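Local coordinates for putative ATP-dependent endonuclease of the OLD family (Thermus scotoductus, PDB 6P74), which degrades linear or supercoiled double-stranded DNA from 5' to 3' with divalent metal ions and also has a DNA-stimulated ATPase activity, at residues D17-P22 / V336-E341; P78-G83 / T127-H132; I251-V256 / E279-P284. One frame throughout, in Å; residues are numbered along the deposited sequence.

Contact 1. Residues D17-P22 / V336-E341. With SO4 (sulfate ion), chain G.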
ATOM      1  N   ASP A  17     -11.481 -13.064 -14.638  1.00 74.55           N
ATOM      2  CA  ASP A  17     -11.793 -14.437 -14.269  1.00 70.24           C
ATOM      3  C   ASP A  17     -10.631 -15.310 -14.733  1.00 70.15           C
ATOM      4  O   ASP A  17     -10.435 -15.480 -15.939  1.00 73.64           O
ATOM      5  CB  ASP A  17     -13.113 -14.845 -14.920  1.00 74.62           C
ATOM      6  CG  ASP A  17     -13.558 -16.238 -14.537  1.00 81.27           C
ATOM      7  OD1 ASP A  17     -12.800 -16.955 -13.829  1.00 74.49           O
ATOM      8  OD2 ASP A  17     -14.678 -16.610 -14.961  1.00 86.59           O
ATOM      9  N   LEU A  18      -9.848 -15.854 -13.804  1.00 70.50           N
ATOM     10  CA  LEU A  18      -8.769 -16.687 -14.316  1.00 75.09           C
ATOM     11  C   LEU A  18      -8.671 -18.009 -13.576  1.00 69.24           C
ATOM     12  O   LEU A  18      -8.939 -18.084 -12.372  1.00 64.83           O
ATOM     13  CB  LEU A  18      -7.409 -15.969 -14.244  1.00 76.06           C
ATOM     14  CG  LEU A  18      -6.866 -15.642 -12.864  1.00 75.06           C
ATOM     15  CD1 LEU A  18      -5.343 -15.813 -12.848  1.00 76.41           C
ATOM     16  CD2 LEU A  18      -7.250 -14.227 -12.525  1.00 72.30           C
ATOM     17  N   PRO A  19      -8.276 -19.069 -14.273  1.00 70.68           N
ATOM     18  CA  PRO A  19      -7.984 -20.326 -13.576  1.00 65.69           C
ATOM     19  C   PRO A  19      -6.694 -20.212 -12.792  1.00 72.56           C
ATOM     20  O   PRO A  19      -5.809 -19.409 -13.109  1.00 69.58           O
ATOM     21  CB  PRO A  19      -7.847 -21.348 -14.707  1.00 61.90           C
ATOM     22  CG  PRO A  19      -7.377 -20.492 -15.906  1.00 70.32           C
ATOM     23  CD  PRO A  19      -8.105 -19.174 -15.737  1.00 67.56           C
ATOM     24  N   LEU A  20      -6.609 -21.019 -11.742  1.00 72.81           N
ATOM     25  CA  LEU A  20      -5.411 -21.131 -10.931  1.00 66.82           C
ATOM     26  C   LEU A  20      -4.976 -22.586 -10.920  1.00 64.26           C
ATOM     27  O   LEU A  20      -5.806 -23.482 -10.783  1.00 74.96           O
ATOM     28  CB  LEU A  20      -5.657 -20.627  -9.514  1.00 59.80           C
ATOM     29  CG  LEU A  20      -6.059 -19.155  -9.405  1.00 64.02           C
ATOM     30  CD1 LEU A  20      -6.510 -18.858  -7.987  1.00 61.50           C
ATOM     31  CD2 LEU A  20      -4.902 -18.267  -9.760  1.00 63.34           C
ATOM     32  N   GLY A  21      -3.681 -22.817 -11.092  1.00 60.03           N
ATOM     33  CA  GLY A  21      -3.143 -24.156 -11.099  1.00 63.19           C
ATOM     34  C   GLY A  21      -2.021 -24.341 -10.097  1.00 71.18           C
ATOM     35  O   GLY A  21      -1.646 -23.418  -9.361  1.00 71.23           O
ATOM     36  N   PRO A  22      -1.451 -25.547 -10.068  1.00 75.79           N
ATOM     37  CA  PRO A  22      -0.472 -25.863  -9.010  1.00 71.48           C
ATOM     38  C   PRO A  22       0.704 -24.912  -9.025  1.00 74.36           C
ATOM     39  O   PRO A  22       1.256 -24.565  -7.972  1.00 72.47           O
ATOM     40  CB  PRO A  22      -0.043 -27.305  -9.338  1.00 70.72           C
ATOM     41  CG  PRO A  22      -1.050 -27.819 -10.330  1.00 78.23           C
ATOM     42  CD  PRO A  22      -1.546 -26.609 -11.085  1.00 74.02           C
ATOM     43  N   VAL A 336      -6.862 -10.543 -18.799  1.00 77.79           N
ATOM     44  CA  VAL A 336      -5.935 -11.620 -18.470  1.00 68.14           C
ATOM     45  C   VAL A 336      -5.980 -12.655 -19.579  1.00 67.16           C
ATOM     46  O   VAL A 336      -7.062 -13.037 -20.029  1.00 76.10           O
ATOM     47  CB  VAL A 336      -6.279 -12.273 -17.126  1.00 69.49           C
ATOM     48  CG1 VAL A 336      -5.257 -13.361 -16.802  1.00 64.90           C
ATOM     49  CG2 VAL A 336      -6.361 -11.231 -16.039  1.00 74.94           C
ATOM     50  N   SER A 337      -4.808 -13.134 -19.996  1.00 57.74           N
ATOM     51  CA  SER A 337      -4.677 -14.123 -21.056  1.00 59.93           C
ATOM     52  C   SER A 337      -3.959 -15.352 -20.531  1.00 61.30           C
ATOM     53  O   SER A 337      -3.111 -15.252 -19.642  1.00 65.40           O
ATOM     54  CB  SER A 337      -3.869 -13.579 -22.265  1.00 66.62           C
ATOM     55  OG  SER A 337      -4.280 -12.272 -22.590  1.00 73.89           O
ATOM     56  N   TYR A 338      -4.267 -16.499 -21.135  1.00 66.87           N
ATOM     57  CA  TYR A 338      -3.755 -17.808 -20.743  1.00 66.25           C
ATOM     58  C   TYR A 338      -4.186 -18.821 -21.794  1.00 69.97           C
ATOM     59  O   TYR A 338      -5.097 -18.568 -22.588  1.00 71.74           O
ATOM     60  CB  TYR A 338      -4.263 -18.227 -19.354  1.00 68.25           C
ATOM     61  CG  TYR A 338      -5.774 -18.170 -19.208  1.00 65.55           C
ATOM     62  CD1 TYR A 338      -6.574 -19.244 -19.598  1.00 65.72           C
ATOM     63  CD2 TYR A 338      -6.397 -17.048 -18.701  1.00 66.46           C
ATOM     64  CE1 TYR A 338      -7.959 -19.200 -19.493  1.00 70.60           C
ATOM     65  CE2 TYR A 338      -7.800 -16.994 -18.571  1.00 76.83           C
ATOM     66  CZ  TYR A 338      -8.576 -18.079 -18.965  1.00 76.69           C
ATOM     67  OH  TYR A 338      -9.962 -18.040 -18.853  1.00 74.44           O
ATOM     68  N   VAL A 339      -3.515 -19.971 -21.797  1.00 63.71           N
ATOM     69  CA  VAL A 339      -3.922 -21.050 -22.689  1.00 62.18           C
ATOM     70  C   VAL A 339      -5.251 -21.613 -22.193  1.00 67.79           C
ATOM     71  O   VAL A 339      -5.367 -22.054 -21.046  1.00 68.52           O
ATOM     72  CB  VAL A 339      -2.847 -22.139 -22.765  1.00 62.24           C
ATOM     73  CG1 VAL A 339      -3.257 -23.172 -23.775  1.00 68.96           C
ATOM     74  CG2 VAL A 339      -1.494 -21.539 -23.161  1.00 56.75           C
ATOM     75  N   ARG A 340      -6.267 -21.577 -23.054  1.00 74.68           N
ATOM     76  CA  ARG A 340      -7.572 -22.135 -22.730  1.00 78.20           C
ATOM     77  C   ARG A 340      -7.504 -23.657 -22.651  1.00 85.99           C
ATOM     78  O   ARG A 340      -6.672 -24.297 -23.296  1.00 88.29           O
ATOM     79  CB  ARG A 340      -8.612 -21.715 -23.771  1.00 80.34           C
ATOM     80  CG  ARG A 340      -8.847 -20.213 -23.864  1.00 85.97           C
ATOM     81  CD  ARG A 340      -9.967 -19.846 -24.850  1.00101.33           C
ATOM     82  NE  ARG A 340     -11.272 -20.379 -24.435  1.00118.05           N
ATOM     83  CZ  ARG A 340     -12.003 -19.921 -23.412  1.00124.79           C
ATOM     84  NH1 ARG A 340     -11.572 -18.904 -22.668  1.00124.72           N
ATOM     85  NH2 ARG A 340     -13.171 -20.494 -23.121  1.00123.65           N
ATOM     86  N   GLU A 341      -8.401 -24.232 -21.843  1.00 90.67           N
ATOM     87  CA  GLU A 341      -8.439 -25.683 -21.660  1.00 92.88           C
ATOM     88  C   GLU A 341      -8.554 -26.425 -22.991  1.00 94.62           C
ATOM     89  O   GLU A 341      -7.763 -27.326 -23.287  1.00 96.79           O
ATOM     90  CB  GLU A 341      -9.603 -26.045 -20.732  1.00 97.86           C
ATOM     91  CG  GLU A 341      -9.194 -26.142 -19.274  1.00 97.13           C
ATOM     92  CD  GLU A 341      -8.349 -27.370 -19.019  1.00100.62           C
ATOM     93  OE1 GLU A 341      -8.618 -28.400 -19.686  1.00 99.43           O
ATOM     94  OE2 GLU A 341      -7.422 -27.301 -18.175  1.00100.19           O
TER
HETATM   95  S   SO4 G 606      -7.743 -16.037 -23.094  1.00209.09           S
HETATM   96  O1  SO4 G 606      -8.237 -16.522 -24.377  1.00212.09           O
HETATM   97  O2  SO4 G 606      -7.458 -17.179 -22.234  1.00210.69           O
HETATM   98  O3  SO4 G 606      -6.520 -15.272 -23.312  1.00211.25           O
HETATM   99  O4  SO4 G 606      -8.753 -15.194 -22.459  1.00205.40           O
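V336, on the edge strand 334-337, meets L18 with one methyl: CG1 lies 4.2 Å from CB of L18, an apolar touch at the place where the two backbones are nearest, CA to CA 7.1 Å. No hydrogen bond links the segments, so side chains make the join. S337 does not touch segment 17-22; its CB lies 3.3 Å from O3 of a sulfate ion, probably from the crystallisation liquor, and its backbone pairs with L325 on the neighbouring strand. Y338 has the largest share of the contact. With chi1 at 53°, CG sits between the backbone N and the carbonyl carbon, which places the phenol against P19, the two side chains approaching from opposite directions. The proline CD then makes a CH-pi contact over one ring face, 3.6 Å from the centroid and 19° off the normal, with 3.4 Å between CD and CZ of Y338. Over the opposite face the sulfate places O2 3.3 Å above the plane of the Y338 ring, so the ring is sandwiched between proline and anion. The amide N of Y338 adds two weak hydrogen bonds to O2 and O3 of this ion. R340 brings CG within 3.7 Å of sulfate O2, while its NE forms a salt bridge with E342. The arrangement joins the antiparallel sheet of strand 13-19 to the outermost strand of the mixed sheet, two layers of the ABC-type ATPase domain.

Contact 2. Residues P78-G83 / T127-H132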
ATOM      1  N   PRO A  78     -10.046 -29.733  -2.784  1.00 86.53           N
ATOM      2  CA  PRO A  78     -11.384 -30.325  -2.660  1.00 85.69           C
ATOM      3  C   PRO A  78     -12.352 -29.475  -1.858  1.00 82.04           C
ATOM      4  O   PRO A  78     -11.921 -28.551  -1.169  1.00 77.94           O
ATOM      5  CB  PRO A  78     -11.107 -31.625  -1.919  1.00 83.88           C
ATOM      6  CG  PRO A  78      -9.956 -31.258  -1.027  1.00 82.98           C
ATOM      7  CD  PRO A  78      -9.083 -30.367  -1.865  1.00 79.68           C
ATOM      8  N   PRO A  79     -13.641 -29.821  -1.902  1.00 83.57           N
ATOM      9  CA  PRO A  79     -14.635 -29.044  -1.152  1.00 83.23           C
ATOM     10  C   PRO A  79     -14.412 -29.145   0.346  1.00 80.59           C
ATOM     11  O   PRO A  79     -13.835 -30.111   0.860  1.00 79.43           O
ATOM     12  CB  PRO A  79     -15.968 -29.684  -1.559  1.00 84.78           C
ATOM     13  CG  PRO A  79     -15.653 -30.457  -2.826  1.00 80.68           C
ATOM     14  CD  PRO A  79     -14.259 -30.938  -2.632  1.00 76.70           C
ATOM     15  N   TYR A  80     -14.850 -28.114   1.051  1.00 74.93           N
ATOM     16  CA  TYR A  80     -14.858 -28.151   2.503  1.00 78.52           C
ATOM     17  C   TYR A  80     -16.214 -28.679   2.970  1.00 79.65           C
ATOM     18  O   TYR A  80     -17.264 -28.139   2.590  1.00 73.88           O
ATOM     19  CB  TYR A  80     -14.571 -26.769   3.084  1.00 76.98           C
ATOM     20  CG  TYR A  80     -14.394 -26.794   4.594  1.00 82.18           C
ATOM     21  CD1 TYR A  80     -13.163 -27.103   5.154  1.00 82.32           C
ATOM     22  CD2 TYR A  80     -15.455 -26.523   5.453  1.00 80.58           C
ATOM     23  CE1 TYR A  80     -12.980 -27.127   6.518  1.00 86.05           C
ATOM     24  CE2 TYR A  80     -15.280 -26.548   6.834  1.00 88.61           C
ATOM     25  CZ  TYR A  80     -14.039 -26.857   7.360  1.00 89.28           C
ATOM     26  OH  TYR A  80     -13.829 -26.887   8.722  1.00 95.49           O
ATOM     27  N   THR A  81     -16.196 -29.739   3.775  1.00 77.43           N
ATOM     28  CA  THR A  81     -17.432 -30.302   4.310  1.00 79.16           C
ATOM     29  C   THR A  81     -17.758 -29.644   5.646  1.00 84.26           C
ATOM     30  O   THR A  81     -16.983 -29.756   6.603  1.00 85.50           O
ATOM     31  CB  THR A  81     -17.329 -31.820   4.489  1.00 84.80           C
ATOM     32  OG1 THR A  81     -17.120 -32.447   3.222  1.00 89.19           O
ATOM     33  CG2 THR A  81     -18.628 -32.393   5.117  1.00 89.30           C
ATOM     34  N   GLN A  82     -18.915 -28.984   5.723  1.00 89.63           N
ATOM     35  CA  GLN A  82     -19.459 -28.502   6.991  1.00 94.34           C
ATOM     36  C   GLN A  82     -20.820 -29.147   7.223  1.00 93.76           C
ATOM     37  O   GLN A  82     -21.807 -28.775   6.582  1.00 91.63           O
ATOM     38  CB  GLN A  82     -19.575 -26.980   7.013  1.00 86.30           C
ATOM     39  CG  GLN A  82     -19.943 -26.468   8.405  1.00 96.09           C
ATOM     40  CD  GLN A  82     -19.012 -25.381   8.867  1.00106.88           C
ATOM     41  OE1 GLN A  82     -17.787 -25.562   8.917  1.00109.21           O
ATOM     42  NE2 GLN A  82     -19.577 -24.226   9.175  1.00112.80           N
ATOM     43  N   GLY A  83     -20.884 -30.092   8.149  1.00 97.01           N
ATOM     44  CA  GLY A  83     -22.129 -30.810   8.360  1.00100.90           C
ATOM     45  C   GLY A  83     -22.625 -31.457   7.080  1.00 98.82           C
ATOM     46  O   GLY A  83     -22.011 -32.399   6.574  1.00 96.58           O
ATOM     47  N   THR A 127     -14.584 -19.897  11.079  1.00 97.97           N
ATOM     48  CA  THR A 127     -13.129 -19.888  11.223  1.00101.48           C
ATOM     49  C   THR A 127     -12.496 -21.111  10.570  1.00 99.32           C
ATOM     50  O   THR A 127     -11.625 -20.990   9.699  1.00 99.88           O
ATOM     51  CB  THR A 127     -12.761 -19.824  12.709  1.00114.03           C
ATOM     52  OG1 THR A 127     -13.151 -18.555  13.250  1.00114.49           O
ATOM     53  CG2 THR A 127     -11.265 -20.025  12.908  1.00116.84           C
ATOM     54  N   ASP A 128     -12.901 -22.305  11.005  1.00 97.32           N
ATOM     55  CA  ASP A 128     -12.334 -23.526  10.441  1.00103.29           C
ATOM     56  C   ASP A 128     -12.490 -23.546   8.931  1.00 97.07           C
ATOM     57  O   ASP A 128     -11.594 -23.998   8.210  1.00 95.03           O
ATOM     58  CB  ASP A 128     -13.007 -24.753  11.057  1.00115.76           C
ATOM     59  CG  ASP A 128     -13.014 -24.718  12.577  1.00123.96           C
ATOM     60  OD1 ASP A 128     -11.965 -25.023  13.195  1.00122.83           O
ATOM     61  OD2 ASP A 128     -14.069 -24.365  13.148  1.00129.27           O
ATOM     62  N   MET A 129     -13.628 -23.056   8.439  1.00 89.95           N
ATOM     63  CA  MET A 129     -13.904 -23.085   7.017  1.00 84.25           C
ATOM     64  C   MET A 129     -12.946 -22.176   6.261  1.00 83.22           C
ATOM     65  O   MET A 129     -12.375 -22.576   5.246  1.00 77.15           O
ATOM     66  CB  MET A 129     -15.350 -22.679   6.756  1.00 83.08           C
ATOM     67  CG  MET A 129     -15.750 -22.755   5.269  1.00 86.37           C
ATOM     68  SD  MET A 129     -17.503 -22.379   5.016  1.00100.42           S
ATOM     69  CE  MET A 129     -18.221 -23.916   5.515  1.00101.50           C
ATOM     70  N   ARG A 130     -12.744 -20.952   6.746  1.00 87.83           N
ATOM     71  CA  ARG A 130     -11.840 -20.053   6.046  1.00 91.87           C
ATOM     72  C   ARG A 130     -10.386 -20.498   6.187  1.00 86.25           C
ATOM     73  O   ARG A 130      -9.628 -20.436   5.214  1.00 77.76           O
ATOM     74  CB  ARG A 130     -12.010 -18.619   6.542  1.00 94.41           C
ATOM     75  CG  ARG A 130     -11.464 -17.585   5.550  1.00 85.02           C
ATOM     76  CD  ARG A 130     -11.459 -16.207   6.168  1.00 91.67           C
ATOM     77  NE  ARG A 130     -10.119 -15.637   6.139  1.00107.36           N
ATOM     78  CZ  ARG A 130      -9.235 -15.773   7.117  1.00107.98           C
ATOM     79  NH1 ARG A 130      -9.554 -16.454   8.209  1.00120.46           N
ATOM     80  NH2 ARG A 130      -8.039 -15.230   7.006  1.00102.96           N
ATOM     81  N   ASN A 131      -9.976 -20.950   7.382  1.00 78.89           N
ATOM     82  CA  ASN A 131      -8.602 -21.412   7.545  1.00 79.11           C
ATOM     83  C   ASN A 131      -8.305 -22.621   6.674  1.00 89.52           C
ATOM     84  O   ASN A 131      -7.139 -22.865   6.335  1.00 93.82           O
ATOM     85  CB  ASN A 131      -8.309 -21.744   8.998  1.00 81.61           C
ATOM     86  CG  ASN A 131      -8.372 -20.523   9.904  1.00 92.96           C
ATOM     87  OD1 ASN A 131      -8.429 -19.382   9.435  1.00 92.76           O
ATOM     88  ND2 ASN A 131      -8.375 -20.762  11.219  1.00100.16           N
ATOM     89  N   HIS A 132      -9.335 -23.380   6.307  1.00 86.09           N
ATOM     90  CA  HIS A 132      -9.188 -24.443   5.322  1.00 84.53           C
ATOM     91  C   HIS A 132      -8.314 -23.996   4.158  1.00 85.07           C
ATOM     92  O   HIS A 132      -7.386 -24.706   3.754  1.00 87.95           O
ATOM     93  CB  HIS A 132     -10.574 -24.858   4.819  1.00 69.43           C
ATOM     94  CG  HIS A 132     -10.558 -25.836   3.689  1.00 80.39           C
ATOM     95  ND1 HIS A 132      -9.985 -27.086   3.793  1.00 87.42           N
ATOM     96  CD2 HIS A 132     -11.069 -25.759   2.435  1.00 82.83           C
ATOM     97  CE1 HIS A 132     -10.133 -27.731   2.646  1.00 89.36           C
ATOM     98  NE2 HIS A 132     -10.798 -26.953   1.808  1.00 83.51           N
TER
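Y80 meets M129 over one ring face and H132 obliquely, along the CD1 side, in a contact of carbon and ring packing that no hydrogen bond crosses. Two CH-pi interactions are defined by the geometry. In the first, the backbone CA of M129 stands over a face of the Y80 ring, 3.9 Å from the centroid; in the second, CB of Y80 stands over the imidazole of H132, 4.1 Å from its centroid. The aromatic pair is oblique: the planes of Y80 and H132 are inclined at 55°, and CD1 of Y80 lies over one imidazole face, offset toward the rim, 3.2 Å from CG of H132. On H132, CG is anti to the backbone N (chi1 173°), an orientation that carries the imidazole alongside Y80. F76 meets the same imidazole with its own ring.

Apolar contacts extend the patch. CG of M129 lies 3.8 Å from CD2 of Y80, and the thioether then bends at chi3 so that the terminal CE reaches CB of Q82 at 3.7 Å. M129 is buried, touching also I87 and F90 of strand 85-97. Polar atoms approach at the margins: the phenol OH of Y80 is 3.3 Å from CB of D128, OE1 of Q82 lies in plane at the edge of the Y80 ring, and the carbonyl O of P78 is near the plane of the H132 ring, 3.6 Å from NE2. A short helix thus packs nearly antiparallel (168°) to strand 79-82, an alpha/beta layer contact on the antiparallel sheet of the ATPase domain.

Contact 3. Residues I251-V256 / E279-P284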
ATOM      1  N   ILE A 251      20.704 -11.255   1.416  1.00 68.45           N
ATOM      2  CA  ILE A 251      20.818 -12.290   2.436  1.00 68.41           C
ATOM      3  C   ILE A 251      19.438 -12.788   2.838  1.00 73.79           C
ATOM      4  O   ILE A 251      19.215 -13.995   2.989  1.00 77.55           O
ATOM      5  CB  ILE A 251      21.602 -11.755   3.647  1.00 68.40           C
ATOM      6  CG1 ILE A 251      23.069 -11.541   3.285  1.00 75.49           C
ATOM      7  CG2 ILE A 251      21.467 -12.694   4.850  1.00 69.51           C
ATOM      8  CD1 ILE A 251      23.866 -10.984   4.434  1.00 78.30           C
ATOM      9  N   GLN A 252      18.487 -11.870   3.018  1.00 71.53           N
ATOM     10  CA  GLN A 252      17.152 -12.282   3.434  1.00 76.04           C
ATOM     11  C   GLN A 252      16.442 -13.064   2.346  1.00 72.08           C
ATOM     12  O   GLN A 252      15.648 -13.964   2.654  1.00 69.02           O
ATOM     13  CB  GLN A 252      16.329 -11.067   3.846  1.00 81.94           C
ATOM     14  CG  GLN A 252      16.594 -10.649   5.277  1.00101.78           C
ATOM     15  CD  GLN A 252      16.061  -9.266   5.594  1.00117.52           C
ATOM     16  OE1 GLN A 252      15.551  -8.569   4.712  1.00120.11           O
ATOM     17  NE2 GLN A 252      16.178  -8.859   6.862  1.00126.29           N
ATOM     18  N   SER A 253      16.701 -12.731   1.075  1.00 63.56           N
ATOM     19  CA  SER A 253      16.172 -13.523  -0.032  1.00 67.81           C
ATOM     20  C   SER A 253      16.786 -14.912  -0.049  1.00 69.26           C
ATOM     21  O   SER A 253      16.099 -15.900  -0.337  1.00 64.72           O
ATOM     22  CB  SER A 253      16.447 -12.830  -1.363  1.00 67.56           C
ATOM     23  OG  SER A 253      15.660 -11.679  -1.480  1.00 74.14           O
ATOM     24  N   ALA A 254      18.091 -14.993   0.219  1.00 65.62           N
ATOM     25  CA  ALA A 254      18.756 -16.284   0.281  1.00 65.65           C
ATOM     26  C   ALA A 254      18.192 -17.133   1.416  1.00 66.19           C
ATOM     27  O   ALA A 254      18.017 -18.346   1.263  1.00 66.23           O
ATOM     28  CB  ALA A 254      20.266 -16.083   0.435  1.00 63.80           C
ATOM     29  N   ILE A 255      17.883 -16.516   2.556  1.00 66.28           N
ATOM     30  CA  ILE A 255      17.312 -17.288   3.656  1.00 62.78           C
ATOM     31  C   ILE A 255      15.926 -17.811   3.295  1.00 67.28           C
ATOM     32  O   ILE A 255      15.527 -18.902   3.725  1.00 69.76           O
ATOM     33  CB  ILE A 255      17.298 -16.438   4.935  1.00 62.19           C
ATOM     34  CG1 ILE A 255      18.730 -16.255   5.447  1.00 66.97           C
ATOM     35  CG2 ILE A 255      16.383 -17.068   6.006  1.00 61.48           C
ATOM     36  CD1 ILE A 255      18.805 -15.419   6.683  1.00 68.27           C
ATOM     37  N   VAL A 256      15.172 -17.066   2.495  1.00 62.80           N
ATOM     38  CA  VAL A 256      13.862 -17.554   2.082  1.00 60.30           C
ATOM     39  C   VAL A 256      14.015 -18.810   1.234  1.00 68.22           C
ATOM     40  O   VAL A 256      13.290 -19.794   1.421  1.00 72.76           O
ATOM     41  CB  VAL A 256      13.095 -16.437   1.349  1.00 56.54           C
ATOM     42  CG1 VAL A 256      11.894 -16.989   0.604  1.00 55.67           C
ATOM     43  CG2 VAL A 256      12.645 -15.398   2.354  1.00 60.23           C
ATOM     44  N   GLU A 279      11.905 -13.637  -7.586  1.00 65.16           N
ATOM     45  CA  GLU A 279      13.273 -13.439  -8.016  1.00 67.42           C
ATOM     46  C   GLU A 279      14.009 -12.437  -7.160  1.00 68.79           C
ATOM     47  O   GLU A 279      15.243 -12.428  -7.191  1.00 76.23           O
ATOM     48  CB  GLU A 279      13.335 -12.967  -9.473  1.00 58.29           C
ATOM     49  CG  GLU A 279      12.706 -11.577  -9.709  1.00 65.32           C
ATOM     50  CD  GLU A 279      11.200 -11.651 -10.059  1.00 70.71           C
ATOM     51  OE1 GLU A 279      10.559 -12.675  -9.704  1.00 60.86           O
ATOM     52  OE2 GLU A 279      10.676 -10.702 -10.704  1.00 68.97           O
ATOM     53  N   MET A 280      13.310 -11.595  -6.405  1.00 68.37           N
ATOM     54  CA  MET A 280      13.935 -10.333  -6.046  1.00 78.81           C
ATOM     55  C   MET A 280      15.119 -10.547  -5.118  1.00 78.44           C
ATOM     56  O   MET A 280      15.053 -11.323  -4.156  1.00 78.60           O
ATOM     57  CB  MET A 280      12.935  -9.350  -5.450  1.00 92.57           C
ATOM     58  CG  MET A 280      13.195  -7.967  -6.069  1.00114.23           C
ATOM     59  SD  MET A 280      11.992  -6.636  -5.914  1.00131.53           S
ATOM     60  CE  MET A 280      12.422  -5.594  -7.308  1.00129.05           C
ATOM     61  N   TYR A 281      16.217  -9.879  -5.463  1.00 83.40           N
ATOM     62  CA  TYR A 281      17.487  -9.876  -4.750  1.00 77.17           C
ATOM     63  C   TYR A 281      18.169 -11.230  -4.758  1.00 71.22           C
ATOM     64  O   TYR A 281      19.011 -11.495  -3.907  1.00 75.97           O
ATOM     65  CB  TYR A 281      17.315  -9.363  -3.316  1.00 78.48           C
ATOM     66  CG  TYR A 281      16.543  -8.064  -3.271  1.00 78.54           C
ATOM     67  CD1 TYR A 281      16.944  -6.972  -4.033  1.00 78.18           C
ATOM     68  CD2 TYR A 281      15.381  -7.945  -2.504  1.00 80.96           C
ATOM     69  CE1 TYR A 281      16.222  -5.782  -4.015  1.00 82.02           C
ATOM     70  CE2 TYR A 281      14.654  -6.768  -2.480  1.00 79.95           C
ATOM     71  CZ  TYR A 281      15.078  -5.692  -3.239  1.00 88.60           C
ATOM     72  OH  TYR A 281      14.356  -4.521  -3.218  1.00101.58           O
ATOM     73  N   LEU A 282      17.840 -12.095  -5.714  1.00 68.01           N
ATOM     74  CA  LEU A 282      18.570 -13.342  -5.921  1.00 66.70           C
ATOM     75  C   LEU A 282      19.441 -13.228  -7.160  1.00 67.98           C
ATOM     76  O   LEU A 282      19.011 -12.677  -8.176  1.00 71.80           O
ATOM     77  CB  LEU A 282      17.635 -14.541  -6.095  1.00 62.32           C
ATOM     78  CG  LEU A 282      16.883 -14.912  -4.841  1.00 65.59           C
ATOM     79  CD1 LEU A 282      15.815 -15.952  -5.172  1.00 68.60           C
ATOM     80  CD2 LEU A 282      17.879 -15.396  -3.764  1.00 60.38           C
ATOM     81  N   HIS A 283      20.654 -13.761  -7.072  1.00 67.16           N
ATOM     82  CA  HIS A 283      21.450 -13.945  -8.268  1.00 63.74           C
ATOM     83  C   HIS A 283      20.654 -14.780  -9.268  1.00 67.37           C
ATOM     84  O   HIS A 283      19.873 -15.647  -8.867  1.00 71.78           O
ATOM     85  CB  HIS A 283      22.767 -14.642  -7.921  1.00 64.96           C
ATOM     86  CG  HIS A 283      23.758 -14.667  -9.041  1.00 67.18           C
ATOM     87  ND1 HIS A 283      23.670 -15.555 -10.093  1.00 71.67           N
ATOM     88  CD2 HIS A 283      24.861 -13.916  -9.275  1.00 68.88           C
ATOM     89  CE1 HIS A 283      24.669 -15.342 -10.935  1.00 71.86           C
ATOM     90  NE2 HIS A 283      25.411 -14.357 -10.459  1.00 68.53           N
ATOM     91  N   PRO A 284      20.828 -14.537 -10.575  1.00 66.22           N
ATOM     92  CA  PRO A 284      20.163 -15.395 -11.574  1.00 69.98           C
ATOM     93  C   PRO A 284      20.347 -16.895 -11.337  1.00 76.39           C
ATOM     94  O   PRO A 284      19.412 -17.674 -11.564  1.00 80.60           O
ATOM     95  CB  PRO A 284      20.811 -14.947 -12.895  1.00 68.04           C
ATOM     96  CG  PRO A 284      21.194 -13.520 -12.655  1.00 71.20           C
ATOM     97  CD  PRO A 284      21.549 -13.404 -11.192  1.00 66.25           C
TER
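S253 makes the one hydrogen bond between segments 251-256 and 279-284. Its OG donates to the carbonyl O of M280 over 2.8 Å, approaching with a C=O...OG angle of 145° and tilted 23° from the carbonyl plane. A chi1 of -70° sets OG beside its own backbone N; the O of L249, one turn earlier in the helix, takes a weak, secondary share of the same proton. The hydroxyl oxygen also lies near the plane of the Y281 ring, at its edge, and is 3.4 Å from CB of Y281. One bond back from the hydroxyl, CB of S253 meets a methyl of L282, CD2, at 3.8 Å. A254 follows, its backbone N 4.0 Å from CD2 of L282, while L204 of the second subunit packs on its side chain.

The loop is shaped by a type II turn from E279 to L282, closed by the backbone bond from L282 N to E279 O. The carbonyl gripped by S253 belongs to that turn, and Y281 has the positive phi expected at its third position. Past the turn, H283 takes the N-cap position of helix 284-299. The loop leads into that helix from strand 272-276, consistent with a Walker B strand, and so probably occupies the D-loop position of ABC ATPases.

Overall arrangement
All three contacts belong to the ATPase domain. Contact 1 joins its N-terminal and C-terminal parts, which the dimerization domain interrupts in sequence; contacts 2 and 3 follow one another along the chain between its two segments. Contacts 1 and 2 share the antiparallel sheet, with centres 24 Å apart and nearest atoms about 11 Å apart. Contact 3 is centred 28 Å from contact 1 and 35 Å from contact 2. Relative to the inferred ATP site, the side chain of V336 in contact 1 is about 7 Å from G33 and that of M280 in contact 3 about 10 Å from T35, whereas contact 2 is remote from annotated sites. Of the three, contact 3 alone touches the second subunit.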